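Local coordinates for L-hydantoinase (Arthrobacter aurescens, PDB 1GKR), which hydrolyses hydantoin derivatives, aryl-substituted ones in preference to alkyl, with two zinc ions per subunit and a stereoselectivity that depends on the substrate, at residues I5-R10 and E19-V24; I45-K50 and L389-L394; V52-V57 and R359-M364; R116-F121 and V439-G444; M345-V350 and P418-P423. One frame throughout, in Å; residues are numbered along the deposited sequence.

Contact 1 of 5, residues I5-R10 and E19-V24; sequences IVKNCR and EADILV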
# COMPACT_ATOMS: atom_id res chain seq x y z
N ILE A 5 -7.42 -49.13 19.62
CA ILE A 5 -6.79 -48.96 18.33
C ILE A 5 -7.86 -48.60 17.32
O ILE A 5 -8.88 -49.29 17.19
CB ILE A 5 -6.10 -50.26 17.85
CG1 ILE A 5 -4.79 -50.46 18.60
CG2 ILE A 5 -5.81 -50.19 16.35
CD1 ILE A 5 -4.07 -51.73 18.20
N VAL A 6 -7.65 -47.49 16.62
CA VAL A 6 -8.59 -47.06 15.60
C VAL A 6 -7.84 -47.39 14.33
O VAL A 6 -6.80 -46.79 14.04
CB VAL A 6 -8.84 -45.54 15.65
CG1 VAL A 6 -9.97 -45.18 14.71
CG2 VAL A 6 -9.16 -45.10 17.07
N LYS A 7 -8.33 -48.36 13.56
CA LYS A 7 -7.61 -48.70 12.35
C LYS A 7 -8.28 -48.36 11.04
O LYS A 7 -9.49 -48.15 10.97
CB LYS A 7 -7.19 -50.17 12.38
CG LYS A 7 -8.23 -51.18 12.74
CD LYS A 7 -7.50 -52.48 13.10
CE LYS A 7 -8.44 -53.68 13.09
NZ LYS A 7 -9.07 -53.91 11.74
N ASN A 8 -7.44 -48.29 10.00
CA ASN A 8 -7.86 -47.96 8.65
C ASN A 8 -8.37 -46.54 8.64
O ASN A 8 -9.47 -46.27 8.17
CB ASN A 8 -8.94 -48.92 8.17
CG ASN A 8 -8.50 -50.35 8.28
OD1 ASN A 8 -7.41 -50.71 7.83
ND2 ASN A 8 -9.33 -51.19 8.89
N CYS A 9 -7.55 -45.65 9.17
CA CYS A 9 -7.91 -44.25 9.22
C CYS A 9 -7.30 -43.55 8.04
O CYS A 9 -6.20 -43.88 7.61
CB CYS A 9 -7.34 -43.57 10.46
SG CYS A 9 -7.82 -44.25 12.02
N ARG A 10 -8.02 -42.58 7.50
CA ARG A 10 -7.49 -41.75 6.43
C ARG A 10 -7.39 -40.47 7.25
O ARG A 10 -8.26 -39.61 7.25
CB ARG A 10 -8.48 -41.63 5.28
CG ARG A 10 -7.79 -41.54 3.94
CD ARG A 10 -8.77 -41.32 2.81
NE ARG A 10 -9.56 -42.52 2.55
CZ ARG A 10 -9.08 -43.58 1.92
NH1 ARG A 10 -7.83 -43.59 1.48
NH2 ARG A 10 -9.86 -44.65 1.73
N GLU A 19 -2.49 -42.44 5.42
CA GLU A 19 -3.18 -43.66 5.79
C GLU A 19 -2.48 -44.44 6.89
O GLU A 19 -1.38 -44.96 6.67
CB GLU A 19 -3.31 -44.55 4.57
CG GLU A 19 -4.08 -43.90 3.46
CD GLU A 19 -4.11 -44.74 2.20
OE1 GLU A 19 -3.05 -44.86 1.54
OE2 GLU A 19 -5.19 -45.29 1.87
N ALA A 20 -3.10 -44.53 8.06
CA ALA A 20 -2.50 -45.25 9.16
C ALA A 20 -3.49 -45.65 10.24
O ALA A 20 -4.70 -45.44 10.11
CB ALA A 20 -1.40 -44.43 9.78
N ASP A 21 -2.97 -46.26 11.30
CA ASP A 21 -3.78 -46.67 12.42
C ASP A 21 -3.29 -45.91 13.65
O ASP A 21 -2.09 -45.61 13.78
CB ASP A 21 -3.63 -48.17 12.68
CG ASP A 21 -4.19 -49.02 11.56
OD1 ASP A 21 -4.86 -48.47 10.65
OD2 ASP A 21 -3.96 -50.25 11.60
N ILE A 22 -4.22 -45.60 14.55
CA ILE A 22 -3.88 -44.88 15.77
C ILE A 22 -4.00 -45.78 16.98
O ILE A 22 -5.02 -46.43 17.20
CB ILE A 22 -4.80 -43.65 15.95
CG1 ILE A 22 -4.69 -42.76 14.72
CG2 ILE A 22 -4.40 -42.87 17.18
CD1 ILE A 22 -5.70 -41.67 14.67
N LEU A 23 -2.92 -45.81 17.75
CA LEU A 23 -2.83 -46.62 18.96
C LEU A 23 -2.88 -45.64 20.11
O LEU A 23 -2.03 -44.74 20.21
CB LEU A 23 -1.48 -47.35 19.05
CG LEU A 23 -0.94 -48.26 17.95
CD1 LEU A 23 -1.54 -49.64 18.09
CD2 LEU A 23 -1.22 -47.65 16.59
N VAL A 24 -3.88 -45.80 20.98
CA VAL A 24 -4.00 -44.91 22.11
C VAL A 24 -3.86 -45.64 23.44
O VAL A 24 -4.35 -46.76 23.62
CB VAL A 24 -5.34 -44.10 22.05
CG1 VAL A 24 -6.22 -44.66 20.98
CG2 VAL A 24 -6.04 -44.09 23.39
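V6 and I22 form an antiparallel hydrogen-bonded pair where strand 2-7 extends the beta hairpin of strands 9-13 and 16-25, and a beta bulge at K7 and N8 shifts the register by one before C9 pairs with A20. The backbone bonds come first: V6 N reaches I22 O at 2.9 Å, and I22 N returns to V6 O. Past the bulge, C9 N to A20 O measures 3.0 Å, and A20 N answers more loosely to C9 O. D21 fills the bulge. With chi1 at -66°, its CG lies beside the backbone N, which swings the carboxylate over K7 and brings OD1 within 2.7 Å of N8 N. That N-H comes from above the carboxylate plane, 42° out of it, while OD2 bonds to T36 OG1. A leucine in place of D21 would strip away both acceptors and is likely to leave the N8 amide and the T36 hydroxyl without their mates at the bulge. Apolar contacts divide between two faces. I5 and L23 lie side by side with their CD1 methyls together; V6, C9 and I22 line the face that also carries A20, which packs on V383 of a second subunit. At the end nearer the hairpin turn, R10 and E19 run alongside each other, their guanidinium and carboxylate planes 32° apart, in a salt bridge of 3.2 Å from R10 NH1 to E19 OE2.

Contact 2 of 5, residues I45-K50 and L389-L394; sequences IDAGGK and LLILDL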
# COMPACT_ATOMS: atom_id res chain seq x y z
N ILE A 45 -11.50 -50.13 17.07
CA ILE A 45 -12.45 -49.40 16.25
C ILE A 45 -11.95 -49.46 14.82
O ILE A 45 -10.79 -49.15 14.54
CB ILE A 45 -12.52 -47.92 16.64
CG1 ILE A 45 -12.70 -47.75 18.15
CG2 ILE A 45 -13.65 -47.26 15.87
CD1 ILE A 45 -14.09 -47.99 18.62
N ASP A 46 -12.82 -49.84 13.90
CA ASP A 46 -12.42 -49.90 12.50
C ASP A 46 -13.05 -48.70 11.81
O ASP A 46 -14.27 -48.62 11.72
CB ASP A 46 -12.93 -51.17 11.84
CG ASP A 46 -12.26 -51.44 10.50
OD1 ASP A 46 -12.00 -50.48 9.74
OD2 ASP A 46 -12.01 -52.63 10.20
N ALA A 47 -12.22 -47.78 11.33
CA ALA A 47 -12.73 -46.60 10.65
C ALA A 47 -13.16 -46.97 9.23
O ALA A 47 -13.85 -46.20 8.55
CB ALA A 47 -11.66 -45.50 10.62
N GLY A 48 -12.73 -48.14 8.78
CA GLY A 48 -13.09 -48.61 7.46
C GLY A 48 -12.66 -47.69 6.34
O GLY A 48 -13.30 -47.64 5.29
N GLY A 49 -11.59 -46.94 6.57
CA GLY A 49 -11.10 -46.03 5.55
C GLY A 49 -11.78 -44.67 5.48
O GLY A 49 -11.58 -43.93 4.51
N LYS A 50 -12.60 -44.34 6.47
CA LYS A 50 -13.25 -43.03 6.45
C LYS A 50 -12.23 -42.01 6.94
O LYS A 50 -11.20 -42.36 7.51
CB LYS A 50 -14.48 -43.00 7.36
CG LYS A 50 -15.53 -44.03 7.00
CD LYS A 50 -16.89 -43.68 7.60
CE LYS A 50 -17.77 -44.91 7.72
NZ LYS A 50 -17.15 -45.87 8.69
N LEU A 389 -10.49 -37.70 18.53
CA LEU A 389 -10.78 -37.85 17.11
C LEU A 389 -12.24 -37.81 16.79
O LEU A 389 -13.10 -37.89 17.66
CB LEU A 389 -10.31 -39.18 16.51
CG LEU A 389 -9.37 -40.27 17.00
CD1 LEU A 389 -8.62 -39.86 18.23
CD2 LEU A 389 -10.20 -41.48 17.24
N LEU A 390 -12.48 -37.77 15.50
CA LEU A 390 -13.80 -37.79 14.93
C LEU A 390 -13.68 -38.71 13.72
O LEU A 390 -12.74 -38.58 12.92
CB LEU A 390 -14.22 -36.39 14.44
CG LEU A 390 -14.20 -35.18 15.38
CD1 LEU A 390 -14.87 -33.98 14.70
CD2 LEU A 390 -14.94 -35.52 16.66
N ILE A 391 -14.58 -39.67 13.60
CA ILE A 391 -14.58 -40.51 12.41
C ILE A 391 -15.67 -39.80 11.61
O ILE A 391 -16.77 -39.60 12.11
CB ILE A 391 -14.99 -41.95 12.72
CG1 ILE A 391 -13.90 -42.63 13.56
CG2 ILE A 391 -15.19 -42.72 11.42
CD1 ILE A 391 -14.17 -44.08 13.90
N LEU A 392 -15.34 -39.37 10.40
CA LEU A 392 -16.30 -38.65 9.58
C LEU A 392 -17.04 -39.52 8.58
O LEU A 392 -16.64 -40.63 8.30
CB LEU A 392 -15.59 -37.54 8.82
CG LEU A 392 -15.50 -36.15 9.44
CD1 LEU A 392 -15.10 -36.21 10.89
CD2 LEU A 392 -14.50 -35.34 8.64
N ASP A 393 -18.14 -39.00 8.07
CA ASP A 393 -18.91 -39.69 7.06
C ASP A 393 -19.36 -38.57 6.13
O ASP A 393 -20.28 -37.81 6.47
CB ASP A 393 -20.12 -40.38 7.66
CG ASP A 393 -20.81 -41.31 6.67
OD1 ASP A 393 -21.01 -40.91 5.50
OD2 ASP A 393 -21.15 -42.44 7.07
N LEU A 394 -18.69 -38.43 4.99
CA LEU A 394 -19.03 -37.39 4.04
C LEU A 394 -20.09 -37.82 3.04
O LEU A 394 -20.33 -37.14 2.04
CB LEU A 394 -17.78 -36.91 3.28
CG LEU A 394 -16.72 -36.11 4.05
CD1 LEU A 394 -17.36 -35.37 5.22
CD2 LEU A 394 -15.67 -37.03 4.56
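I391 packs against I45, A47 and K50, so one branched side chain of strand 389-393 fits under a type I' beta turn that runs from A47 to K50. The close-packed part is wholly apolar. I391 CD1 lies 3.8 Å from I45 CG2, the two side chains crossing obliquely, and the same methyl comes 4.4 Å from A47 CB. The second branch, I391 CG2, rests against K50 CB at 4.1 Å. A chi1 of -68° at I391 splits its branches in this way, one serving the strand end at I45 and the other the end of the turn. The turn itself is held by K50 N to A47 O, and by an Asx turn in which D46 OD1 accepts from G48 N while also binding N8 ND2.

The looser, partly exposed side belongs to the K50 chain, which runs across the end of the L392 carbonyl, with CD 3.1 Å from L392 O. Its chain bends at the last torsion and carries the ammonium back to a weak bond with A47 O. D393, whose OD1 accepts from D395 N, has opposite charge but makes no salt bridge here: K50 NZ stops 5.5 Å from D393 OD2.

Contact 3 of 5, residues V52-V57 and R359-M364; sequences VMPGVV and RLVEVM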
# COMPACT_ATOMS: atom_id res chain seq x y z
N VAL A 52 -10.48 -39.45 9.29
CA VAL A 52 -10.40 -39.27 10.73
C VAL A 52 -9.67 -37.94 10.94
O VAL A 52 -8.65 -37.69 10.32
CB VAL A 52 -9.61 -40.40 11.39
CG1 VAL A 52 -9.38 -40.09 12.87
CG2 VAL A 52 -10.39 -41.70 11.27
N MET A 53 -10.22 -37.07 11.79
CA MET A 53 -9.62 -35.77 12.05
C MET A 53 -9.56 -35.50 13.54
O MET A 53 -10.22 -36.18 14.33
CB MET A 53 -10.41 -34.65 11.37
CG MET A 53 -11.82 -34.50 11.90
SD MET A 53 -12.72 -33.19 11.07
CE MET A 53 -12.33 -31.82 12.08
N PRO A 54 -8.76 -34.50 13.96
CA PRO A 54 -8.68 -34.21 15.40
C PRO A 54 -9.99 -33.59 15.85
O PRO A 54 -10.74 -33.04 15.02
CB PRO A 54 -7.53 -33.20 15.48
CG PRO A 54 -6.73 -33.48 14.24
CD PRO A 54 -7.79 -33.69 13.21
N GLY A 55 -10.28 -33.70 17.14
CA GLY A 55 -11.50 -33.12 17.64
C GLY A 55 -11.48 -31.63 17.35
O GLY A 55 -10.42 -30.99 17.39
N VAL A 56 -12.63 -31.05 17.04
CA VAL A 56 -12.70 -29.63 16.77
C VAL A 56 -12.50 -28.84 18.06
O VAL A 56 -13.02 -29.21 19.11
CB VAL A 56 -14.06 -29.25 16.19
CG1 VAL A 56 -14.22 -27.73 16.21
CG2 VAL A 56 -14.16 -29.80 14.77
N VAL A 57 -11.72 -27.76 17.98
CA VAL A 57 -11.47 -26.91 19.13
C VAL A 57 -12.18 -25.59 18.85
O VAL A 57 -11.74 -24.81 18.01
CB VAL A 57 -9.95 -26.64 19.32
CG1 VAL A 57 -9.73 -25.57 20.38
CG2 VAL A 57 -9.24 -27.93 19.72
N ARG A 359 -7.64 -27.71 4.94
CA ARG A 359 -7.80 -26.36 5.43
C ARG A 359 -8.80 -26.32 6.60
O ARG A 359 -8.60 -25.60 7.58
CB ARG A 359 -8.27 -25.45 4.31
CG ARG A 359 -8.63 -24.08 4.79
CD ARG A 359 -7.77 -23.03 4.14
NE ARG A 359 -6.41 -23.02 4.66
CZ ARG A 359 -5.36 -22.65 3.94
NH1 ARG A 359 -5.50 -22.26 2.68
NH2 ARG A 359 -4.15 -22.65 4.49
N LEU A 360 -9.87 -27.10 6.48
CA LEU A 360 -10.88 -27.17 7.52
C LEU A 360 -10.24 -27.56 8.83
O LEU A 360 -10.52 -26.96 9.87
CB LEU A 360 -11.96 -28.19 7.15
CG LEU A 360 -13.16 -28.27 8.11
CD1 LEU A 360 -14.39 -28.71 7.35
CD2 LEU A 360 -12.86 -29.23 9.23
N VAL A 361 -9.39 -28.57 8.80
CA VAL A 361 -8.73 -29.00 10.03
C VAL A 361 -7.80 -27.93 10.58
O VAL A 361 -7.62 -27.81 11.79
CB VAL A 361 -7.95 -30.32 9.79
CG1 VAL A 361 -6.95 -30.56 10.91
CG2 VAL A 361 -8.93 -31.46 9.74
N GLU A 362 -7.23 -27.13 9.68
CA GLU A 362 -6.32 -26.08 10.10
C GLU A 362 -7.04 -24.97 10.86
O GLU A 362 -6.57 -24.55 11.93
CB GLU A 362 -5.62 -25.47 8.89
CG GLU A 362 -4.53 -24.49 9.28
CD GLU A 362 -3.93 -23.77 8.09
OE1 GLU A 362 -4.71 -23.33 7.21
OE2 GLU A 362 -2.68 -23.63 8.04
N VAL A 363 -8.16 -24.50 10.32
CA VAL A 363 -8.91 -23.42 10.95
C VAL A 363 -9.85 -23.83 12.10
O VAL A 363 -10.24 -22.99 12.92
CB VAL A 363 -9.74 -22.64 9.91
CG1 VAL A 363 -8.85 -22.15 8.80
CG2 VAL A 363 -10.82 -23.52 9.37
N MET A 364 -10.22 -25.11 12.16
CA MET A 364 -11.13 -25.59 13.20
C MET A 364 -10.46 -26.39 14.29
O MET A 364 -11.08 -26.65 15.32
CB MET A 364 -12.27 -26.41 12.59
CG MET A 364 -13.21 -25.57 11.79
SD MET A 364 -14.67 -26.42 11.21
CE MET A 364 -15.78 -26.15 12.58
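M364, V361 and M53 bury the most surface where strand 52-54 runs at 23° to the axis of helix 359-364. The closest approaches of M364 are made by its carbonyl O, which accepts from V57 N at 3.0 Å, nearly straight on, where the helix widens into a pi-type turn. V56 CG1 sits 3.4 Å from that same M364 O, and M364 CE adds a lighter apolar touch on the V56 methyl. V361 presents both its branches to the strand. CG2 meets M53 CB at 3.9 Å, the two side chains running antiparallel alongside one another, while CG1 is set against P54 CD, the proline ring lying crosswise. M53 places its CG between the backbone N and the carbonyl carbon (chi1 64°) and bends at its end, which lays CE against L360 CD2 at 3.9 Å, the two side chains at about a right angle. All the touching residues are buried, and C365 and L392 add to the packing around M53. Strand 51-62 goes on to carry H60 and H62, ligands of the first zinc. This is the amidohydrolase pattern, in which the first barrel strand delivers the HxH motif to the metal centre, here with a late helix packed along the strand's approach.

Contact 4 of 5, residues R116-F121 and V439-G444; sequences RLKVDF and VLVEQG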
# COMPACT_ATOMS: atom_id res chain seq x y z
N ARG A 116 -19.92 -30.48 35.49
CA ARG A 116 -21.03 -30.75 34.61
C ARG A 116 -20.79 -30.87 33.11
O ARG A 116 -21.64 -31.41 32.39
CB ARG A 116 -22.13 -29.73 34.89
CG ARG A 116 -22.73 -29.89 36.28
CD ARG A 116 -23.83 -28.90 36.53
NE ARG A 116 -23.32 -27.60 36.94
CZ ARG A 116 -23.67 -26.45 36.39
NH1 ARG A 116 -24.55 -26.44 35.38
NH2 ARG A 116 -23.17 -25.30 36.85
N LEU A 117 -19.64 -30.38 32.63
CA LEU A 117 -19.33 -30.45 31.21
C LEU A 117 -19.05 -31.88 30.75
O LEU A 117 -18.55 -32.70 31.52
CB LEU A 117 -18.13 -29.57 30.90
CG LEU A 117 -18.51 -28.10 30.76
CD1 LEU A 117 -17.25 -27.24 30.70
CD2 LEU A 117 -19.38 -27.94 29.51
N LYS A 118 -19.37 -32.17 29.50
CA LYS A 118 -19.15 -33.50 28.96
C LYS A 118 -18.00 -33.56 27.95
O LYS A 118 -17.57 -34.65 27.55
CB LYS A 118 -20.45 -34.04 28.34
CG LYS A 118 -21.56 -34.34 29.35
CD LYS A 118 -22.59 -35.27 28.71
CE LYS A 118 -23.60 -35.82 29.71
NZ LYS A 118 -24.64 -34.82 30.05
N VAL A 119 -17.50 -32.41 27.51
CA VAL A 119 -16.35 -32.38 26.61
C VAL A 119 -15.30 -31.56 27.36
O VAL A 119 -15.61 -30.94 28.37
CB VAL A 119 -16.70 -31.75 25.25
CG1 VAL A 119 -17.73 -32.62 24.53
CG2 VAL A 119 -17.22 -30.35 25.43
N ASP A 120 -14.05 -31.55 26.91
CA ASP A 120 -13.04 -30.80 27.64
C ASP A 120 -13.19 -29.29 27.45
O ASP A 120 -13.83 -28.83 26.49
CB ASP A 120 -11.63 -31.28 27.25
CG ASP A 120 -11.28 -32.63 27.89
OD1 ASP A 120 -12.10 -33.20 28.64
OD2 ASP A 120 -10.16 -33.13 27.64
N PHE A 121 -12.59 -28.51 28.34
CA PHE A 121 -12.74 -27.07 28.25
C PHE A 121 -11.57 -26.24 28.76
O PHE A 121 -10.79 -26.69 29.60
CB PHE A 121 -13.98 -26.66 29.05
CG PHE A 121 -13.86 -26.97 30.52
CD1 PHE A 121 -13.99 -28.27 31.00
CD2 PHE A 121 -13.52 -25.96 31.43
CE1 PHE A 121 -13.79 -28.57 32.35
CE2 PHE A 121 -13.32 -26.25 32.79
CZ PHE A 121 -13.46 -27.56 33.25
N VAL A 439 -24.95 -39.61 23.26
CA VAL A 439 -23.87 -39.24 24.15
C VAL A 439 -23.77 -40.42 25.10
O VAL A 439 -24.78 -40.88 25.61
CB VAL A 439 -24.16 -37.96 24.92
CG1 VAL A 439 -23.06 -37.74 25.95
CG2 VAL A 439 -24.24 -36.79 23.96
N LEU A 440 -22.56 -40.91 25.33
CA LEU A 440 -22.34 -42.07 26.18
C LEU A 440 -21.54 -41.77 27.43
O LEU A 440 -21.05 -42.68 28.09
CB LEU A 440 -21.58 -43.14 25.41
CG LEU A 440 -22.08 -43.47 24.01
CD1 LEU A 440 -20.97 -44.15 23.21
CD2 LEU A 440 -23.30 -44.35 24.11
N VAL A 441 -21.40 -40.50 27.77
CA VAL A 441 -20.60 -40.19 28.94
C VAL A 441 -21.39 -39.34 29.96
O VAL A 441 -22.28 -38.57 29.58
CB VAL A 441 -19.30 -39.50 28.47
CG1 VAL A 441 -19.48 -38.00 28.36
CG2 VAL A 441 -18.16 -39.87 29.37
N GLU A 442 -21.09 -39.50 31.24
CA GLU A 442 -21.79 -38.75 32.28
C GLU A 442 -21.27 -37.34 32.49
O GLU A 442 -20.14 -37.03 32.15
CB GLU A 442 -21.77 -39.51 33.62
CG GLU A 442 -20.61 -40.50 33.80
CD GLU A 442 -19.22 -39.84 33.81
OE1 GLU A 442 -18.99 -38.93 34.64
OE2 GLU A 442 -18.37 -40.25 32.99
N GLN A 443 -22.11 -36.49 33.06
CA GLN A 443 -21.70 -35.12 33.29
C GLN A 443 -20.48 -35.05 34.20
O GLN A 443 -20.39 -35.77 35.18
CB GLN A 443 -22.85 -34.31 33.87
CG GLN A 443 -23.46 -34.88 35.12
CD GLN A 443 -24.61 -34.03 35.62
OE1 GLN A 443 -25.68 -33.96 34.99
NE2 GLN A 443 -24.40 -33.36 36.76
N GLY A 444 -19.53 -34.19 33.86
CA GLY A 444 -18.34 -34.06 34.67
C GLY A 444 -17.16 -34.75 34.03
O GLY A 444 -16.01 -34.57 34.46
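The Q443 amide comes to R116 without reaching its guanidinium: the two planes are 57° apart, and Q443 NE2 touches the aliphatic part of R116 instead, 3.9 Å from CG. The guanidinium turns away to salt bridges with E76 and D65. The third flat group is the L117 carbonyl. G444 N bonds to L117 O at 2.9 Å, coming from above the carbonyl plane, 43° out of it, so the bond uses no lone-pair direction. Close by, Q443 CB lies 3.5 Å from R116 O, and G444 adopts a positive phi that suits its lack of a side chain.

K118 carries the largest share of the buried surface. Its methylenes run along the 439-443 loop: CD lies 3.7 Å from V439 CG1, CB meets V441 CG1, and CE comes 3.1 Å from V441 O. A chi1 of -68° starts the chain in that direction by setting CG beside the backbone N, and a bend at the last torsion sends NZ to a salt bridge with E80. With an alanine here, E80 would probably lose its partner charge, and a gap would open beside V439 and V441.

The contact joins the turn from helix 103-116 into strand 120-123 to the C-terminal tail. Further along, backbone bonds of F121 with Q447 and V449 carry the tail alongside that strand. This is a helix-to-strand turn of the amidohydrolase TIM barrel, clasped by a tail extending beyond the last strands of the chain.

Contact 5 of 5, residues M345-V350 and P418-P423; sequences MLTNGV and PVTGAP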
# COMPACT_ATOMS: atom_id res chain seq x y z
N MET A 345 -19.97 -26.78 7.80
CA MET A 345 -18.73 -26.57 7.03
C MET A 345 -18.45 -27.76 6.12
O MET A 345 -18.04 -27.61 4.97
CB MET A 345 -17.54 -26.35 7.96
CG MET A 345 -17.59 -25.09 8.77
SD MET A 345 -18.10 -23.66 7.79
CE MET A 345 -16.74 -23.50 6.65
N LEU A 346 -18.65 -28.96 6.66
CA LEU A 346 -18.44 -30.19 5.91
C LEU A 346 -19.40 -30.23 4.72
O LEU A 346 -19.01 -30.52 3.60
CB LEU A 346 -18.72 -31.37 6.83
CG LEU A 346 -17.57 -32.28 7.27
CD1 LEU A 346 -16.25 -31.54 7.33
CD2 LEU A 346 -17.95 -32.86 8.62
N THR A 347 -20.66 -29.90 4.98
CA THR A 347 -21.71 -29.92 3.97
C THR A 347 -21.59 -28.88 2.86
O THR A 347 -21.56 -29.24 1.68
CB THR A 347 -23.10 -29.77 4.63
OG1 THR A 347 -23.39 -30.96 5.39
CG2 THR A 347 -24.18 -29.57 3.60
N ASN A 348 -21.53 -27.61 3.21
CA ASN A 348 -21.46 -26.56 2.21
C ASN A 348 -20.07 -26.12 1.82
O ASN A 348 -19.90 -25.29 0.92
CB ASN A 348 -22.25 -25.35 2.68
CG ASN A 348 -23.67 -25.70 3.03
OD1 ASN A 348 -24.46 -26.07 2.17
ND2 ASN A 348 -24.00 -25.61 4.31
N GLY A 349 -19.07 -26.67 2.51
CA GLY A 349 -17.69 -26.35 2.21
C GLY A 349 -16.98 -27.51 1.53
O GLY A 349 -16.72 -27.49 0.32
N VAL A 350 -16.67 -28.54 2.31
CA VAL A 350 -15.97 -29.70 1.78
C VAL A 350 -16.75 -30.44 0.71
O VAL A 350 -16.27 -30.56 -0.42
CB VAL A 350 -15.60 -30.69 2.91
CG1 VAL A 350 -14.99 -31.94 2.31
CG2 VAL A 350 -14.61 -30.03 3.86
N PRO A 418 -30.16 -29.01 4.68
CA PRO A 418 -29.56 -30.33 4.46
C PRO A 418 -28.15 -30.47 5.03
O PRO A 418 -27.41 -29.49 5.14
CB PRO A 418 -29.58 -30.46 2.94
CG PRO A 418 -29.41 -29.07 2.49
CD PRO A 418 -30.33 -28.30 3.41
N VAL A 419 -27.82 -31.70 5.40
CA VAL A 419 -26.52 -32.04 5.96
C VAL A 419 -26.02 -33.26 5.20
O VAL A 419 -26.67 -34.31 5.21
CB VAL A 419 -26.68 -32.41 7.45
CG1 VAL A 419 -25.35 -32.88 8.01
CG2 VAL A 419 -27.21 -31.22 8.21
N THR A 420 -24.87 -33.14 4.54
CA THR A 420 -24.33 -34.26 3.78
C THR A 420 -23.04 -34.83 4.38
O THR A 420 -22.48 -35.79 3.86
CB THR A 420 -24.04 -33.86 2.32
OG1 THR A 420 -23.10 -32.78 2.29
CG2 THR A 420 -25.33 -33.44 1.63
N GLY A 421 -22.58 -34.24 5.47
CA GLY A 421 -21.37 -34.74 6.09
C GLY A 421 -21.42 -34.45 7.58
O GLY A 421 -21.94 -33.41 7.98
N ALA A 422 -20.89 -35.35 8.40
CA ALA A 422 -20.92 -35.12 9.83
C ALA A 422 -20.09 -36.12 10.60
O ALA A 422 -19.79 -37.21 10.10
CB ALA A 422 -22.35 -35.17 10.33
N PRO A 423 -19.68 -35.76 11.82
CA PRO A 423 -18.89 -36.73 12.58
C PRO A 423 -19.88 -37.81 13.03
O PRO A 423 -20.99 -37.47 13.42
CB PRO A 423 -18.36 -35.91 13.75
CG PRO A 423 -19.43 -34.85 13.94
CD PRO A 423 -19.83 -34.49 12.54
O HOH W 1 -23.69 -30.92 0.27
O HOH W 2 -27.14 -27.12 3.85
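Helix 341-350 meets the break in strand 418-428 through the hydroxyl of T347, which lies close to T420 and G421. T347 OG1 accepts from T420 N at 2.8 Å with an N-H...O angle of 154°, and more weakly from G421 N at 3.4 Å. The rotation about the T347 CA-CB bond (chi1 -68°) aims this oxygen at the break and turns CG2 to P418 O, 3.6 Å away. The two threonine side chains cross at about a right angle. T420 OG1 bonds to N351 ND2 and to a water, which donates a bond of 3.1 Å to T347 O. A second water donates to P418 O at 2.7 Å and, weakly, to N348 OD1. L346 packs on the backbone beyond the break, its CD2 3.9 Å from A422 N and as far from A422 CA. Beside it, G421 lies against L346 CB, where a beta carbon would be only 3.4 Å away, a tight fit.

T347 OG1 also bonds to P343 O, one turn back in its own helix. Since a carbonyl can only accept, the hydroxyl gives its hydrogen to P343 and its oxygen to the strand. The two amides at the break are thus served by one oxygen, T420 N firmly and G421 N loosely.

From the N terminus, contact 1 closes a short hairpin loop within the first two dozen residues and stands in series before all the others. Contact 2 then spans residues 45-50 to 389-394 and encloses contact 3, whose segments 52-57 and 359-364 lie between its own. Contact 4 starts at 116-121 and ends at 439-444, so it crosses both. Contact 5 lies within the span of contact 4 and likewise crosses contacts 2 and 3. In space, contacts 1, 2 and 3 touch one another, and contact 5 meets contacts 2 and 3, joining N-terminal strands, late helices and C-terminal strands. Contact 4, touching none of them, ties the C-terminal tail to the barrel.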